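Local coordinates for protein MxaA (Stigmatella aurantiaca, PDB 4W4T) that forms the terminal, NADPH-binding reductase domain of a myxalamid polyketide-nonribosomal peptide assembly line, where it probably releases the carrier-bound product by reduction to an alcohol, at residues A36-E41 against E172-A177; K227-A232 against L237-L242. One frame throughout, in Å; residues are numbered along the deposited sequence.

Contact 1 (A36-E41 against E172-A177); sequences AVLDAE and EILRLA
Asp39 and Glu41 both approach the edge of the Arg175 guanidinium, close to its plane, and neither carboxylate lies over a face. Asp39 OD2 meets NH2 of Arg175 at 3.4 Å, while Glu41 OE2 meets NH1 of Arg175 at 3.3 Å. Both are salt bridges with weak hydrogen bonds, and the two carboxylates are twisted by 32° and 34° from the guanidinium plane. A third carboxylate, one helical turn back, holds the group more tightly: NE and NH2 of Arg175 converge side-on on Glu172 OE2, each at 3.0 Å, with the oxygen almost in the guanidinium plane. NH2 meets the syn lone pair, whereas NE comes from above the carboxylate plane. The arginine reaches these partners because its chain, with CG anti to the backbone N, bends at chi3 (-56°).

Glu172, itself held by the backbone N of Leu128, probably helps to set the guanidinium where the loop carboxylates meet it. With the guanidinium gone, as in an alanine here, Asp39, Glu41 and Glu172 would probably be left without their shared positive partner, and the loop without these ionic ties to the helix. Deeper in, the link is apolar, Leu38 CD1 resting 3.9 Å from Leu174 CD1.

The 36-41 segment is irregular, part of the connection from helix 28-35 to strand 57-61, and the contact joins it to helix 159-177. Helix 217-234 joins the two: Ala232 touches both leucines, and Arg235, just beyond that helix, donates to the backbone oxygens of Leu38 and Asp39. On its inner side, helix 159-177 packs through Ile173 and Ala177 on strand 145-148 of the parallel sheet.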
loop_
_atom_site.group_PDB
_atom_site.type_symbol
_atom_site.label_atom_id
_atom_site.label_comp_id
_atom_site.label_asym_id
_atom_site.label_seq_id
_atom_site.Cartn_x
_atom_site.Cartn_y
_atom_site.Cartn_z
ATOM N N ALA A 36 -8.179 26.787 -1.789
ATOM C CA ALA A 36 -7.233 27.734 -2.384
ATOM C C ALA A 36 -7.603 29.190 -2.090
ATOM O O ALA A 36 -6.864 30.097 -2.441
ATOM C CB ALA A 36 -7.133 27.511 -3.895
ATOM N N VAL A 37 -8.749 29.410 -1.449
ATOM C CA VAL A 37 -9.140 30.761 -1.058
ATOM C C VAL A 37 -8.443 31.135 0.240
ATOM O O VAL A 37 -8.608 30.468 1.253
ATOM C CB VAL A 37 -10.662 30.881 -0.903
ATOM C CG1 VAL A 37 -11.047 32.246 -0.354
ATOM C CG2 VAL A 37 -11.336 30.625 -2.244
ATOM N N LEU A 38 -7.649 32.203 0.201
ATOM C CA LEU A 38 -6.871 32.619 1.363
ATOM C C LEU A 38 -7.699 33.516 2.292
ATOM O O LEU A 38 -8.238 34.534 1.847
ATOM C CB LEU A 38 -5.605 33.352 0.917
ATOM C CG LEU A 38 -4.598 33.719 2.007
ATOM C CD1 LEU A 38 -4.109 32.476 2.731
ATOM C CD2 LEU A 38 -3.435 34.479 1.408
ATOM N N ASP A 39 -7.789 33.124 3.564
ATOM C CA ASP A 39 -8.533 33.876 4.581
ATOM C C ASP A 39 -8.242 35.364 4.475
ATOM O O ASP A 39 -7.087 35.764 4.311
ATOM C CB ASP A 39 -8.176 33.395 5.977
ATOM C CG ASP A 39 -8.573 31.963 6.217
ATOM O OD1 ASP A 39 -9.481 31.461 5.514
ATOM O OD2 ASP A 39 -7.976 31.329 7.111
ATOM N N ALA A 40 -9.292 36.172 4.575
ATOM C CA ALA A 40 -9.188 37.612 4.346
ATOM C C ALA A 40 -8.203 38.302 5.277
ATOM O O ALA A 40 -7.566 39.285 4.887
ATOM C CB ALA A 40 -10.567 38.259 4.477
ATOM N N GLU A 41 -8.067 37.793 6.496
ATOM C CA GLU A 41 -7.228 38.464 7.483
ATOM C C GLU A 41 -5.744 38.205 7.241
ATOM O O GLU A 41 -4.897 38.922 7.770
ATOM C CB GLU A 41 -7.599 38.043 8.905
ATOM C CG GLU A 41 -7.233 36.616 9.285
ATOM C CD GLU A 41 -8.340 35.615 9.000
ATOM O OE1 GLU A 41 -9.241 35.933 8.192
ATOM O OE2 GLU A 41 -8.306 34.504 9.584
ATOM N N GLU A 172 -0.961 28.497 7.637
ATOM C CA GLU A 172 -0.498 28.980 8.940
ATOM C C GLU A 172 0.850 29.693 8.818
ATOM O O GLU A 172 1.141 30.635 9.556
ATOM C CB GLU A 172 -0.415 27.821 9.939
ATOM C CG GLU A 172 -1.785 27.193 10.234
ATOM C CD GLU A 172 -2.804 28.224 10.735
ATOM O OE1 GLU A 172 -2.755 28.588 11.935
ATOM O OE2 GLU A 172 -3.652 28.666 9.926
ATOM N N ILE A 173 1.678 29.234 7.884
ATOM C CA ILE A 173 2.949 29.899 7.584
ATOM C C ILE A 173 2.673 31.284 7.039
ATOM O O ILE A 173 3.344 32.257 7.407
ATOM C CB ILE A 173 3.790 29.068 6.560
ATOM C CG1 ILE A 173 4.439 27.869 7.259
ATOM C CG2 ILE A 173 4.839 29.944 5.830
ATOM C CD1 ILE A 173 5.491 28.259 8.320
ATOM N N LEU A 174 1.676 31.393 6.163
ATOM C CA LEU A 174 1.303 32.706 5.634
ATOM C C LEU A 174 0.765 33.602 6.743
ATOM O O LEU A 174 1.001 34.802 6.748
ATOM C CB LEU A 174 0.267 32.582 4.519
ATOM C CG LEU A 174 0.810 31.900 3.257
ATOM C CD1 LEU A 174 -0.318 31.617 2.255
ATOM C CD2 LEU A 174 1.906 32.766 2.615
ATOM N N ARG A 175 0.043 33.002 7.676
ATOM C CA ARG A 175 -0.436 33.723 8.854
ATOM C C ARG A 175 0.724 34.320 9.660
ATOM O O ARG A 175 0.694 35.479 10.058
ATOM C CB ARG A 175 -1.258 32.780 9.731
ATOM C CG ARG A 175 -2.139 33.481 10.717
ATOM C CD ARG A 175 -2.927 32.489 11.586
ATOM N NE ARG A 175 -3.745 31.544 10.811
ATOM C CZ ARG A 175 -4.881 31.864 10.190
ATOM N NH1 ARG A 175 -5.336 33.114 10.208
ATOM N NH2 ARG A 175 -5.556 30.938 9.534
ATOM N N LEU A 176 1.738 33.508 9.911
ATOM C CA LEU A 176 2.914 33.959 10.648
ATOM C C LEU A 176 3.653 35.052 9.877
ATOM O O LEU A 176 4.134 36.034 10.455
ATOM C CB LEU A 176 3.838 32.773 10.932
ATOM C CG LEU A 176 5.151 33.079 11.652
ATOM C CD1 LEU A 176 4.886 33.498 13.097
ATOM C CD2 LEU A 176 6.102 31.896 11.593
ATOM N N ALA A 177 3.731 34.888 8.561
ATOM C CA ALA A 177 4.445 35.834 7.707
ATOM C C ALA A 177 3.753 37.197 7.665
ATOM O O ALA A 177 4.357 38.192 7.273
ATOM C CB ALA A 177 4.581 35.270 6.295
#

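Contact 2 (K227-A232 against L237-L242); sequences KLVREA and LPVTIL
Helix 217-234 leads back into strand 239-248 as the second half of a beta-alpha-beta crossover of the Rossmann fold, the chain reversing so that the segment axes run nearly antiparallel, at 153° and 9.2 Å apart. The tight connection begins with a backbone hydrogen bond, Leu237 N to Ala232 O (3.1 Å), and beside it Ala232 CB rests on Leu237 CD2. Further along, Val229 sends CG1, anti to its own backbone N (chi1 171°), across the gap between helix and strand. This methyl lies 3.4 Å from Val239 CG1, closer than two methyl groups normally pack, and meets Ile241 CG1 tip to tip at 4.1 Å.

Farther along the strand, Arg230 meets Ile241. Its guanidinium lays one face on Ile241 CD1, which sits over the centre of the group, 3.5 Å from CZ of Arg230. Its polar edges are engaged by Glu226, through a salt bridge to NE, and by Thr307 of the neighbouring strand, which hydrogen-bonds NH2.

The contact thus divides its chemistry: aliphatic groups pack helix against strand, while the arginine offers a flat face to a methyl and NE and NH2 turn to polar partners.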
loop_
_atom_site.group_PDB
_atom_site.type_symbol
_atom_site.label_atom_id
_atom_site.label_comp_id
_atom_site.label_asym_id
_atom_site.label_seq_id
_atom_site.Cartn_x
_atom_site.Cartn_y
_atom_site.Cartn_z
ATOM N N LYS A 227 -1.356 27.997 -4.726
ATOM C CA LYS A 227 -2.407 29.010 -4.925
ATOM C C LYS A 227 -2.502 29.960 -3.729
ATOM O O LYS A 227 -2.614 31.179 -3.902
ATOM C CB LYS A 227 -3.765 28.353 -5.171
ATOM C CG LYS A 227 -3.846 27.572 -6.477
ATOM C CD LYS A 227 -3.925 28.497 -7.671
ATOM C CE LYS A 227 -5.350 28.950 -7.916
ATOM N NZ LYS A 227 -5.404 29.809 -9.138
ATOM N N LEU A 228 -2.439 29.406 -2.523
ATOM C CA LEU A 228 -2.507 30.224 -1.309
ATOM C C LEU A 228 -1.342 31.195 -1.260
ATOM O O LEU A 228 -1.517 32.372 -0.941
ATOM C CB LEU A 228 -2.510 29.356 -0.058
ATOM C CG LEU A 228 -3.784 28.548 0.191
ATOM C CD1 LEU A 228 -3.632 27.719 1.456
ATOM C CD2 LEU A 228 -4.993 29.468 0.304
ATOM N N VAL A 229 -0.158 30.691 -1.603
ATOM C CA VAL A 229 1.052 31.497 -1.560
ATOM C C VAL A 229 0.989 32.597 -2.624
ATOM O O VAL A 229 1.367 33.750 -2.372
ATOM C CB VAL A 229 2.308 30.618 -1.750
ATOM C CG1 VAL A 229 3.547 31.481 -1.918
ATOM C CG2 VAL A 229 2.484 29.698 -0.557
ATOM N N ARG A 230 0.480 32.259 -3.802
ATOM C CA ARG A 230 0.319 33.271 -4.846
ATOM C C ARG A 230 -0.650 34.390 -4.434
ATOM O O ARG A 230 -0.386 35.572 -4.680
ATOM C CB ARG A 230 -0.122 32.614 -6.154
ATOM C CG ARG A 230 1.009 31.786 -6.772
ATOM C CD ARG A 230 0.747 31.325 -8.198
ATOM N NE ARG A 230 1.867 30.475 -8.623
ATOM C CZ ARG A 230 3.012 30.945 -9.105
ATOM N NH1 ARG A 230 3.177 32.258 -9.250
ATOM N NH2 ARG A 230 3.994 30.116 -9.439
ATOM N N GLU A 231 -1.760 34.039 -3.796
ATOM C CA GLU A 231 -2.682 35.077 -3.332
ATOM C C GLU A 231 -2.030 35.981 -2.288
ATOM O O GLU A 231 -2.282 37.182 -2.265
ATOM C CB GLU A 231 -3.967 34.463 -2.762
ATOM C CG GLU A 231 -4.937 35.478 -2.115
ATOM C CD GLU A 231 -5.455 36.562 -3.075
ATOM O OE1 GLU A 231 -5.323 36.406 -4.306
ATOM O OE2 GLU A 231 -5.996 37.585 -2.589
ATOM N N ALA A 232 -1.212 35.404 -1.415
ATOM C CA ALA A 232 -0.484 36.191 -0.427
ATOM C C ALA A 232 0.438 37.173 -1.136
ATOM O O ALA A 232 0.533 38.335 -0.751
ATOM C CB ALA A 232 0.312 35.298 0.510
ATOM N N LEU A 237 2.673 40.321 0.135
ATOM C CA LEU A 237 3.722 39.560 0.807
ATOM C C LEU A 237 4.858 39.274 -0.174
ATOM O O LEU A 237 4.609 38.797 -1.288
ATOM C CB LEU A 237 3.171 38.238 1.363
ATOM C CG LEU A 237 4.150 37.425 2.213
ATOM C CD1 LEU A 237 4.454 38.173 3.512
ATOM C CD2 LEU A 237 3.579 36.028 2.503
ATOM N N PRO A 238 6.105 39.579 0.224
ATOM C CA PRO A 238 7.240 39.199 -0.623
ATOM C C PRO A 238 7.461 37.695 -0.571
ATOM O O PRO A 238 7.689 37.128 0.503
ATOM C CB PRO A 238 8.423 39.948 -0.007
ATOM C CG PRO A 238 7.812 41.024 0.854
ATOM C CD PRO A 238 6.530 40.414 1.361
ATOM N N VAL A 239 7.405 37.066 -1.736
ATOM C CA VAL A 239 7.450 35.615 -1.843
ATOM C C VAL A 239 8.359 35.203 -2.987
ATOM O O VAL A 239 8.363 35.846 -4.024
ATOM C CB VAL A 239 6.047 35.026 -2.100
ATOM C CG1 VAL A 239 6.135 33.565 -2.416
ATOM C CG2 VAL A 239 5.115 35.261 -0.899
ATOM N N THR A 240 9.123 34.135 -2.790
ATOM C CA THR A 240 9.748 33.436 -3.911
ATOM C C THR A 240 9.130 32.039 -3.967
ATOM O O THR A 240 8.877 31.408 -2.928
ATOM C CB THR A 240 11.288 33.361 -3.777
ATOM O OG1 THR A 240 11.659 32.382 -2.799
ATOM C CG2 THR A 240 11.848 34.691 -3.360
ATOM N N ILE A 241 8.843 31.573 -5.178
ATOM C CA ILE A 241 8.281 30.234 -5.343
ATOM C C ILE A 241 9.256 29.347 -6.083
ATOM O O ILE A 241 9.576 29.596 -7.236
ATOM C CB ILE A 241 6.941 30.277 -6.088
ATOM C CG1 ILE A 241 5.939 31.111 -5.266
ATOM C CG2 ILE A 241 6.426 28.854 -6.358
ATOM C CD1 ILE A 241 4.590 31.305 -5.951
ATOM N N LEU A 242 9.739 28.321 -5.389
ATOM C CA LEU A 242 10.763 27.422 -5.900
ATOM C C LEU A 242 10.159 26.045 -6.128
ATOM O O LEU A 242 9.641 25.446 -5.195
ATOM C CB LEU A 242 11.927 27.344 -4.910
ATOM C CG LEU A 242 12.309 28.775 -4.527
ATOM C CD1 LEU A 242 12.693 28.926 -3.071
ATOM C CD2 LEU A 242 13.399 29.254 -5.448
#

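Overall arrangement
The two contacts are successive layers of one packing, their centres 10 Å apart. Leu174 of contact 1 is the bridge: its CD2 lies 3.7 Å from Ala232 CB and 3.7 Å from Leu237 CD2 of contact 2. Ala36 adds a second junction, its O 3.4 Å from Leu228 CD2. Contact 2 ties helix 217-234 to the sheet; contact 1 joins the N-terminal connection to helix 159-177. NADPH is not bound to this chain; Lys222, seen to bind it in this protein, has its side chain about 8 Å from that of Val229 and about 12 Å from that of Leu174. An acetate, probably from the crystallisation liquor, lies about 4 Å from the Arg175 side chain.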